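PDB 1UP7: 6-phospho-beta-glucosidase BglT from Thermotoga maritima, which hydrolyses cellobiose 6'-phosphate to glucose 6-phosphate and glucose, using one NAD(+) and one manganese ion per subunit. Local coordinates for residues 110-115 with 365-370; 121-126 with 373-378; 150-153 with 157-160. One frame throughout, in Å; residues are numbered along the deposited sequence.

Interaction 1 of 3, residues 110-115 with 365-370; sequences GGFSAA and KMYERL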
loop_
_atom_site.group_PDB
_atom_site.type_symbol
_atom_site.label_atom_id
_atom_site.label_comp_id
_atom_site.label_asym_id
_atom_site.label_seq_id
_atom_site.Cartn_x
_atom_site.Cartn_y
_atom_site.Cartn_z
ATOM N N GLY A 110 13.485 18.815 23.843
ATOM C CA GLY A 110 13.179 20.200 23.567
ATOM C C GLY A 110 12.114 20.428 22.518
ATOM O O GLY A 110 11.235 21.286 22.700
ATOM N N GLY A 111 12.167 19.661 21.428
ATOM C CA GLY A 111 11.153 19.723 20.387
ATOM C C GLY A 111 9.800 19.242 20.901
ATOM O O GLY A 111 8.751 19.728 20.476
ATOM N N PHE A 112 9.828 18.267 21.805
ATOM C CA PHE A 112 8.632 17.679 22.391
ATOM C C PHE A 112 7.886 18.719 23.248
ATOM O O PHE A 112 6.660 18.878 23.124
ATOM C CB PHE A 112 9.040 16.478 23.236
ATOM C CG PHE A 112 7.942 15.909 24.110
ATOM C CD1 PHE A 112 7.008 15.001 23.591
ATOM C CD2 PHE A 112 7.899 16.222 25.479
ATOM C CE1 PHE A 112 6.049 14.447 24.405
ATOM C CE2 PHE A 112 6.926 15.669 26.304
ATOM C CZ PHE A 112 5.997 14.780 25.774
ATOM N N SER A 113 8.615 19.467 24.081
ATOM C CA SER A 113 7.948 20.445 24.924
ATOM C C SER A 113 7.531 21.651 24.095
ATOM O O SER A 113 6.461 22.198 24.307
ATOM C CB SER A 113 8.814 20.866 26.128
ATOM O OG SER A 113 10.158 21.080 25.730
ATOM N N ALA A 114 8.356 22.040 23.127
ATOM C CA ALA A 114 7.970 23.056 22.163
ATOM C C ALA A 114 6.676 22.679 21.406
ATOM O O ALA A 114 5.803 23.534 21.205
ATOM C CB ALA A 114 9.135 23.383 21.207
ATOM N N ALA A 115 6.526 21.414 21.012
ATOM C CA ALA A 115 5.330 21.014 20.266
ATOM C C ALA A 115 4.095 21.131 21.164
ATOM O O ALA A 115 3.012 21.604 20.734
ATOM C CB ALA A 115 5.454 19.567 19.699
ATOM N N LYS A 365 8.803 9.887 12.945
ATOM C CA LYS A 365 7.388 10.018 12.594
ATOM C C LYS A 365 6.478 9.332 13.643
ATOM O O LYS A 365 5.382 9.860 13.989
ATOM C CB LYS A 365 7.114 9.528 11.168
ATOM C CG LYS A 365 5.645 9.555 10.713
ATOM C CD LYS A 365 5.022 10.988 10.602
ATOM C CE LYS A 365 5.831 11.879 9.630
ATOM N NZ LYS A 365 5.592 13.360 9.745
ATOM N N MET A 366 6.907 8.167 14.144
ATOM C CA MET A 366 6.106 7.457 15.149
ATOM C C MET A 366 6.066 8.308 16.422
ATOM O O MET A 366 5.050 8.459 17.061
ATOM C CB MET A 366 6.674 6.052 15.409
ATOM C CG MET A 366 6.601 5.114 14.201
ATOM S SD MET A 366 4.870 4.846 13.673
ATOM C CE MET A 366 4.675 6.069 12.371
ATOM N N TYR A 367 7.204 8.862 16.766
ATOM C CA TYR A 367 7.302 9.716 17.903
ATOM C C TYR A 367 6.361 10.935 17.727
ATOM O O TYR A 367 5.673 11.316 18.674
ATOM C CB TYR A 367 8.762 10.168 18.098
ATOM C CG TYR A 367 8.801 11.563 18.631
ATOM C CD1 TYR A 367 8.651 11.782 19.990
ATOM C CD2 TYR A 367 8.892 12.681 17.762
ATOM C CE1 TYR A 367 8.660 13.041 20.501
ATOM C CE2 TYR A 367 8.863 13.992 18.269
ATOM C CZ TYR A 367 8.733 14.154 19.656
ATOM O OH TYR A 367 8.692 15.400 20.265
ATOM N N GLU A 368 6.332 11.528 16.529
ATOM C CA GLU A 368 5.479 12.676 16.250
ATOM C C GLU A 368 4.011 12.385 16.519
ATOM O O GLU A 368 3.318 13.200 17.143
ATOM C CB GLU A 368 5.639 13.172 14.807
ATOM C CG GLU A 368 6.898 13.991 14.509
ATOM C CD GLU A 368 6.924 14.460 13.056
ATOM O OE1 GLU A 368 6.191 13.863 12.211
ATOM O OE2 GLU A 368 7.673 15.419 12.740
ATOM N N ARG A 369 3.530 11.243 16.025
ATOM C CA ARG A 369 2.118 10.897 16.159
ATOM C C ARG A 369 1.789 10.516 17.600
ATOM O O ARG A 369 0.682 10.822 18.075
ATOM C CB ARG A 369 1.618 9.836 15.140
ATOM C CG ARG A 369 2.252 9.922 13.755
ATOM C CD ARG A 369 1.366 10.126 12.543
ATOM N NE ARG A 369 1.421 8.958 11.696
ATOM C CZ ARG A 369 1.306 8.900 10.358
ATOM N NH1 ARG A 369 1.185 9.967 9.606
ATOM N NH2 ARG A 369 1.356 7.709 9.788
ATOM N N LEU A 370 2.729 9.882 18.303
ATOM C CA LEU A 370 2.503 9.562 19.707
ATOM C C LEU A 370 2.390 10.864 20.521
ATOM O O LEU A 370 1.578 10.959 21.456
ATOM C CB LEU A 370 3.638 8.698 20.277
ATOM C CG LEU A 370 3.621 7.200 19.909
ATOM C CD1 LEU A 370 4.957 6.538 20.284
ATOM C CD2 LEU A 370 2.404 6.468 20.545
#
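The rings of Phe-112 and Tyr-367 meet edge to edge: the phenol oxygen lies in the plane of the Phe-112 ring at its edge, while CD1 of Phe-112 sits near the plane of the Tyr-367 ring, at the edge of that ring. Neither uses a face on the other, so this is not a ring stack; a face-and-edge pairing is instead made between Tyr-367 and His-390. The contact is buried helix-helix packing between helix 109-131 of the Rossmann-type NAD domain and helix 355-376, in the part of the chain that belongs to the family 4 C-terminal domain. The backbones stay well apart, with 8.5 Å between the nearest CA atoms, those of Phe-112 and Glu-368, and the tyrosine spans the gap. Its chi1 of 146° is turned well off a staggered position, and this brings the tyrosine obliquely across Phe-112, its hydroxyl end leading. Its OH comes to 3.1 Å from Phe-112 CA and is almost as near to CB. Phe-112 N is 3.4 Å from the same OH, but the angle is too poor for a hydrogen bond, so the touch rests on van der Waals contact. With CG anti to the backbone N (chi1 169°), the Phe-112 side chain also packs on Leu-387 of helix 380-389 and on Leu-403 and Ile-406 of helix 396-409. CD1 of Phe-112 stands 4.0 Å from CE1 of Tyr-367. On the same helix as the tyrosine, Lys-365 NZ, also salt-bridged to Glu-149, donates to the syn lone pair of Glu-368 OE1 at 2.6 Å, within a salt bridge.

Interaction 2 of 3, residues 121-126 with 373-378; sequences IVEEYV and EAYLKR. With NAD (nicotinamide-adenine-dinucleotide), chain I.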
loop_
_atom_site.group_PDB
_atom_site.type_symbol
_atom_site.label_atom_id
_atom_site.label_comp_id
_atom_site.label_asym_id
_atom_site.label_seq_id
_atom_site.Cartn_x
_atom_site.Cartn_y
_atom_site.Cartn_z
ATOM N N ILE A 121 -2.233 26.591 20.626
ATOM C CA ILE A 121 -2.253 27.853 19.912
ATOM C C ILE A 121 -2.542 27.632 18.434
ATOM O O ILE A 121 -3.404 28.340 17.890
ATOM C CB ILE A 121 -0.950 28.654 20.178
ATOM C CG1 ILE A 121 -0.875 29.088 21.650
ATOM C CG2 ILE A 121 -0.884 29.904 19.326
ATOM C CD1 ILE A 121 0.603 29.360 22.164
ATOM N N VAL A 122 -1.898 26.638 17.792
ATOM C CA VAL A 122 -2.205 26.403 16.386
ATOM C C VAL A 122 -3.639 25.873 16.179
ATOM O O VAL A 122 -4.287 26.227 15.184
ATOM C CB VAL A 122 -1.115 25.608 15.571
ATOM C CG1 VAL A 122 0.302 25.824 16.110
ATOM C CG2 VAL A 122 -1.459 24.193 15.432
ATOM N N GLU A 123 -4.146 25.092 17.144
ATOM C CA GLU A 123 -5.495 24.572 17.076
ATOM C C GLU A 123 -6.489 25.713 16.991
ATOM O O GLU A 123 -7.371 25.731 16.122
ATOM C CB GLU A 123 -5.816 23.699 18.302
ATOM C CG GLU A 123 -6.202 22.299 17.901
ATOM C CD GLU A 123 -6.502 21.384 19.058
ATOM O OE1 GLU A 123 -5.868 21.536 20.129
ATOM O OE2 GLU A 123 -7.395 20.507 18.867
ATOM N N GLU A 124 -6.317 26.685 17.880
ATOM C CA GLU A 124 -7.191 27.852 17.943
ATOM C C GLU A 124 -7.067 28.694 16.671
ATOM O O GLU A 124 -8.083 29.073 16.060
ATOM C CB GLU A 124 -6.853 28.679 19.204
ATOM C CG GLU A 124 -7.980 29.593 19.693
ATOM C CD GLU A 124 -7.450 30.822 20.463
ATOM O OE1 GLU A 124 -7.266 30.748 21.733
ATOM O OE2 GLU A 124 -7.206 31.870 19.800
ATOM N N TYR A 125 -5.826 28.946 16.258
ATOM C CA TYR A 125 -5.545 29.760 15.087
ATOM C C TYR A 125 -6.051 29.131 13.774
ATOM O O TYR A 125 -6.689 29.834 12.978
ATOM C CB TYR A 125 -4.038 30.096 15.027
ATOM C CG TYR A 125 -3.545 31.154 16.026
ATOM C CD1 TYR A 125 -4.448 31.901 16.830
ATOM C CD2 TYR A 125 -2.175 31.426 16.141
ATOM C CE1 TYR A 125 -3.996 32.895 17.713
ATOM C CE2 TYR A 125 -1.698 32.414 17.009
ATOM C CZ TYR A 125 -2.611 33.134 17.803
ATOM O OH TYR A 125 -2.110 34.087 18.648
ATOM N N VAL A 126 -5.800 27.834 13.554
ATOM C CA VAL A 126 -6.268 27.154 12.348
ATOM C C VAL A 126 -7.802 27.144 12.344
ATOM O O VAL A 126 -8.430 27.358 11.306
ATOM C CB VAL A 126 -5.697 25.709 12.249
ATOM C CG1 VAL A 126 -6.498 24.872 11.249
ATOM C CG2 VAL A 126 -4.158 25.745 11.949
ATOM N N GLU A 373 -1.011 12.355 19.791
ATOM C CA GLU A 373 -2.034 11.550 20.444
ATOM C C GLU A 373 -2.100 11.883 21.952
ATOM O O GLU A 373 -3.186 12.058 22.517
ATOM C CB GLU A 373 -1.800 10.047 20.181
ATOM C CG GLU A 373 -2.390 9.582 18.842
ATOM C CD GLU A 373 -1.667 8.371 18.215
ATOM O OE1 GLU A 373 -0.954 7.600 18.940
ATOM O OE2 GLU A 373 -1.817 8.199 16.960
ATOM N N ALA A 374 -0.935 12.024 22.580
ATOM C CA ALA A 374 -0.879 12.392 23.991
ATOM C C ALA A 374 -1.552 13.749 24.202
ATOM O O ALA A 374 -2.300 13.927 25.159
ATOM C CB ALA A 374 0.560 12.449 24.488
ATOM N N TYR A 375 -1.296 14.687 23.293
ATOM C CA TYR A 375 -1.845 16.011 23.443
ATOM C C TYR A 375 -3.362 15.988 23.239
ATOM O O TYR A 375 -4.077 16.565 24.046
ATOM C CB TYR A 375 -1.124 17.032 22.562
ATOM C CG TYR A 375 -1.973 18.219 22.401
ATOM C CD1 TYR A 375 -1.997 19.192 23.378
ATOM C CD2 TYR A 375 -2.825 18.346 21.306
ATOM C CE1 TYR A 375 -2.837 20.280 23.267
ATOM C CE2 TYR A 375 -3.667 19.426 21.187
ATOM C CZ TYR A 375 -3.659 20.379 22.171
ATOM O OH TYR A 375 -4.464 21.458 22.088
ATOM N N LEU A 376 -3.842 15.287 22.202
ATOM C CA LEU A 376 -5.288 15.256 21.899
ATOM C C LEU A 376 -6.084 14.626 23.018
ATOM O O LEU A 376 -7.217 15.009 23.292
ATOM C CB LEU A 376 -5.593 14.544 20.572
ATOM C CG LEU A 376 -5.147 15.338 19.326
ATOM C CD1 LEU A 376 -5.245 14.490 18.084
ATOM C CD2 LEU A 376 -5.998 16.637 19.187
ATOM N N LYS A 377 -5.486 13.666 23.710
ATOM C CA LYS A 377 -6.187 13.054 24.818
ATOM C C LYS A 377 -5.832 13.731 26.145
ATOM O O LYS A 377 -6.311 13.292 27.190
ATOM C CB LYS A 377 -5.889 11.560 24.866
ATOM C CG LYS A 377 -6.941 10.726 24.198
ATOM C CD LYS A 377 -6.351 10.010 23.001
ATOM C CE LYS A 377 -6.485 8.495 23.155
ATOM N NZ LYS A 377 -7.833 8.067 22.715
ATOM N N ARG A 378 -4.977 14.770 26.095
ATOM C CA ARG A 378 -4.501 15.454 27.303
ATOM C C ARG A 378 -3.990 14.475 28.330
ATOM O O ARG A 378 -4.345 14.550 29.516
ATOM C CB ARG A 378 -5.607 16.309 27.932
ATOM C CG ARG A 378 -6.067 17.424 27.067
ATOM C CD ARG A 378 -4.958 18.329 26.602
ATOM N NE ARG A 378 -5.554 19.567 26.113
ATOM C CZ ARG A 378 -6.093 19.731 24.915
ATOM N NH1 ARG A 378 -6.106 18.738 24.012
ATOM N NH2 ARG A 378 -6.627 20.911 24.621
HETATM P PA NAD I . 10.482 35.237 18.709
HETATM O O1A NAD I . 10.698 34.895 20.129
HETATM O O2A NAD I . 11.014 36.617 18.268
HETATM O O5B NAD I . 8.875 35.157 18.516
HETATM C C5B NAD I . 8.265 35.847 17.456
HETATM C C4B NAD I . 7.081 36.657 17.967
HETATM O O4B NAD I . 5.998 35.797 18.310
HETATM C C3B NAD I . 7.360 37.506 19.201
HETATM O O3B NAD I . 7.184 38.868 18.842
HETATM C C2B NAD I . 6.314 37.062 20.225
HETATM O O2B NAD I . 5.788 38.147 20.961
HETATM C C1B NAD I . 5.245 36.492 19.309
HETATM N N9A NAD I . 4.323 35.550 19.936
HETATM C C8A NAD I . 4.543 34.627 20.940
HETATM N N7A NAD I . 3.374 33.974 21.127
HETATM C C5A NAD I . 2.450 34.409 20.252
HETATM C C6A NAD I . 1.115 34.099 20.023
HETATM N N6A NAD I . 0.481 33.173 20.736
HETATM N N1A NAD I . 0.423 34.779 19.029
HETATM C C2A NAD I . 1.048 35.766 18.286
HETATM N N3A NAD I . 2.360 36.084 18.542
HETATM C C4A NAD I . 3.037 35.418 19.505
HETATM O O3 NAD I . 11.181 34.057 17.867
HETATM P PN NAD I . 11.677 34.070 16.344
HETATM O O1N NAD I . 13.130 33.786 16.454
HETATM O O2N NAD I . 11.215 35.212 15.585
HETATM O O5D NAD I . 10.920 32.828 15.679
HETATM C C5D NAD I . 9.536 32.561 15.815
HETATM C C4D NAD I . 9.297 31.092 15.433
HETATM O O4D NAD I . 9.667 30.802 14.086
HETATM C C3D NAD I . 10.113 30.137 16.293
HETATM O O3D NAD I . 9.263 29.065 16.572
HETATM C C2D NAD I . 11.269 29.699 15.400
HETATM O O2D NAD I . 11.788 28.409 15.677
HETATM C C1D NAD I . 10.722 29.838 13.998
HETATM N N1N NAD I . 11.709 30.488 13.131
HETATM C C2N NAD I . 11.247 31.589 12.445
HETATM C C3N NAD I . 12.060 32.297 11.595
HETATM C C7N NAD I . 11.490 33.506 10.891
HETATM O O7N NAD I . 11.711 33.764 9.517
HETATM N N7N NAD I . 10.736 34.353 11.608
HETATM C C4N NAD I . 13.379 31.858 11.451
HETATM C C5N NAD I . 13.870 30.730 12.138
HETATM C C6N NAD I . 13.007 30.041 12.991
HETATM O O HOH W 1 -7.490 19.635 21.632
#
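Glu-123 and Tyr-375 come at each other from opposite directions, and the tight part of the contact is where they meet. The Tyr-375 OH donates to Glu-123 OE1, modelled at 2.4 Å; a value this short is doubtful as an exact length, although the pairing itself is clear. OE1 lies at the edge of the phenol ring and in its plane, with the carboxylate turned 70° from that plane. Glu-123 is extended beyond CG, which carries its acid outward from helix 109-131, and its chain lies on Phe-150. Tyr-375, its CG anti to the backbone N (chi1 161°), is buried against Leu-116 and Pro-120 and meets Phe-119 edge to face.

On another side of helix segment 121-126, buried Tyr-125 holds the cofactor: its OH donates to NAD N1A at 2.7 Å, with the adenine nitrogen in the plane of the phenol ring, and Ile-121 CG2 lies 3.8 Å from N6A.

Helix 355-376 finishes here in a Schellman motif, Arg-378 taking the positive phi of 50°. The turn folds the arginine back over the tyrosine. Its NH1 sits 3.5 Å above the Tyr-375 ring plane toward the rim, and Tyr-375 CE1 lies over the centre of the guanidinium. NH1 also donates to Tyr-375 O at 3.0 Å, from above the carbonyl plane, while Arg-378 N reaches the same oxygen from the opposite face.

The side toward solvent is looser. Leu-376, an exposed residue, only brushes the acid, its CD2 being 4.1 Å from Glu-123 OE2. Arg-378 makes no direct salt bridge with Glu-123; a water joins them instead, donating to OE2 and accepting from NH1.

Interaction 3 of 3, residues 150-153 with 157-160; sequences FVRN and YEKF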
loop_
_atom_site.group_PDB
_atom_site.type_symbol
_atom_site.label_atom_id
_atom_site.label_comp_id
_atom_site.label_asym_id
_atom_site.label_seq_id
_atom_site.Cartn_x
_atom_site.Cartn_y
_atom_site.Cartn_z
ATOM N N PHE A 150 0.603 17.540 12.451
ATOM C CA PHE A 150 -0.552 17.742 13.296
ATOM C C PHE A 150 -1.720 18.421 12.554
ATOM O O PHE A 150 -2.861 17.915 12.596
ATOM C CB PHE A 150 -0.124 18.536 14.525
ATOM C CG PHE A 150 -1.253 19.006 15.397
ATOM C CD1 PHE A 150 -2.048 18.094 16.091
ATOM C CD2 PHE A 150 -1.475 20.375 15.571
ATOM C CE1 PHE A 150 -3.076 18.538 16.959
ATOM C CE2 PHE A 150 -2.478 20.831 16.406
ATOM C CZ PHE A 150 -3.283 19.915 17.119
ATOM N N VAL A 151 -1.443 19.529 11.864
ATOM C CA VAL A 151 -2.485 20.231 11.140
ATOM C C VAL A 151 -3.044 19.452 9.939
ATOM O O VAL A 151 -4.275 19.386 9.764
ATOM C CB VAL A 151 -2.062 21.623 10.667
ATOM C CG1 VAL A 151 -3.232 22.284 9.876
ATOM C CG2 VAL A 151 -1.619 22.495 11.854
ATOM N N ARG A 152 -2.176 18.862 9.132
ATOM C CA ARG A 152 -2.639 18.108 7.954
ATOM C C ARG A 152 -3.405 16.839 8.309
ATOM O O ARG A 152 -4.436 16.545 7.699
ATOM C CB ARG A 152 -1.463 17.730 7.053
ATOM C CG ARG A 152 -0.833 18.917 6.373
ATOM C CD ARG A 152 -1.767 19.701 5.471
ATOM N NE ARG A 152 -2.473 18.840 4.526
ATOM C CZ ARG A 152 -2.005 18.475 3.332
ATOM N NH1 ARG A 152 -0.814 18.861 2.903
ATOM N NH2 ARG A 152 -2.738 17.702 2.564
ATOM N N ASN A 153 -2.902 16.095 9.297
ATOM C CA ASN A 153 -3.425 14.759 9.564
ATOM C C ASN A 153 -4.388 14.637 10.734
ATOM O O ASN A 153 -5.095 13.651 10.852
ATOM C CB ASN A 153 -2.255 13.762 9.675
ATOM C CG ASN A 153 -1.610 13.497 8.318
ATOM O OD1 ASN A 153 -2.269 13.614 7.283
ATOM N ND2 ASN A 153 -0.328 13.163 8.318
ATOM N N TYR A 157 -6.668 20.323 8.012
ATOM C CA TYR A 157 -6.715 21.564 7.264
ATOM C C TYR A 157 -5.688 21.503 6.144
ATOM O O TYR A 157 -4.483 21.521 6.407
ATOM C CB TYR A 157 -6.452 22.744 8.199
ATOM C CG TYR A 157 -6.719 24.073 7.547
ATOM C CD1 TYR A 157 -8.029 24.532 7.363
ATOM C CD2 TYR A 157 -5.671 24.857 7.086
ATOM C CE1 TYR A 157 -8.273 25.748 6.764
ATOM C CE2 TYR A 157 -5.903 26.076 6.488
ATOM C CZ TYR A 157 -7.196 26.519 6.317
ATOM O OH TYR A 157 -7.421 27.732 5.699
ATOM N N GLU A 158 -6.168 21.409 4.910
ATOM C CA GLU A 158 -5.315 21.088 3.774
ATOM C C GLU A 158 -4.266 22.161 3.463
ATOM O O GLU A 158 -3.106 21.846 3.209
ATOM C CB GLU A 158 -6.146 20.809 2.516
ATOM C CG GLU A 158 -5.215 20.516 1.343
ATOM C CD GLU A 158 -5.899 19.971 0.103
ATOM O OE1 GLU A 158 -7.051 20.396 -0.213
ATOM O OE2 GLU A 158 -5.243 19.122 -0.567
ATOM N N LYS A 159 -4.673 23.421 3.507
ATOM C CA LYS A 159 -3.822 24.536 3.113
ATOM C C LYS A 159 -2.938 25.019 4.237
ATOM O O LYS A 159 -2.967 26.200 4.614
ATOM C CB LYS A 159 -4.669 25.685 2.583
ATOM C CG LYS A 159 -5.207 25.417 1.181
ATOM C CD LYS A 159 -6.667 25.537 1.142
ATOM C CE LYS A 159 -7.069 26.832 0.492
ATOM N NZ LYS A 159 -6.855 27.928 1.452
ATOM N N PHE A 160 -2.128 24.099 4.763
ATOM C CA PHE A 160 -1.138 24.433 5.760
ATOM C C PHE A 160 0.193 23.901 5.263
ATOM O O PHE A 160 0.402 22.674 5.141
ATOM C CB PHE A 160 -1.518 23.803 7.082
ATOM C CG PHE A 160 -0.638 24.210 8.244
ATOM C CD1 PHE A 160 0.621 23.594 8.451
ATOM C CD2 PHE A 160 -1.070 25.180 9.161
ATOM C CE1 PHE A 160 1.415 23.940 9.536
ATOM C CE2 PHE A 160 -0.258 25.539 10.284
ATOM C CZ PHE A 160 0.966 24.928 10.466
HETATM O O HOH W 2 1.272 20.807 3.830
#
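Val-151 and Phe-160 cross at about a right angle, the valine set over a face of the ring. Its CG2 is 3.7 Å from the ring centroid and 12° off the normal, a CH-pi contact, while CG1 rests against CB of Phe-160 and CB of Tyr-157. This closes the turn that leads from helix 144-155 into strand 160-162, the last strand of the parallel Rossmann-type sheet. At the same turn Tyr-157 N donates to Val-151 O at 3.1 Å, nearly straight at 166°. Arg-152 curls back over the loop: bends at chi2 and chi3 lay one guanidinium face over Glu-158 O, which stands 3.2 Å above the plane, toward the rim. NE is near that oxygen too, but at a poor angle, so this is no hydrogen bond. NH1 donates a hydrogen bond to a water lying in the guanidinium plane. Replacing Arg-152 by a leucine would probably leave the Glu-158 carboxylate without its nearby positive charge and the water without this donor. Because Glu-158 OE2, 4.3 Å from NH2, lies well out of the guanidinium plane, any attraction between the two charges is probably non-directional, unlike the Tyr-157 to Val-151 backbone bond and the NH1-water bond.

Overall arrangement
Interactions 1 and 2 join the same two helices, 109-131 and 355-376, at successive places along them with centres 12 Å apart, and so tie the NAD domain to the C-terminal domain twice. Interaction 1 is wholly buried and relies on van der Waals contact of a phenol with a phenylalanine; interaction 2 is partly buried and lies at the C-terminal end of helix 355-376, where carboxylate, hydroxyl, guanidinium and water take over. Interaction 3 is local and buried, within the Rossmann-type domain, and mixes CH-pi packing with a backbone bond. It backs onto interaction 2 through Val-122 CG2, 3.6 Å from Phe-150 CE2, and Val-126 against Tyr-157. Its link to interaction 1 is slighter, Asn-153 beside Arg-369.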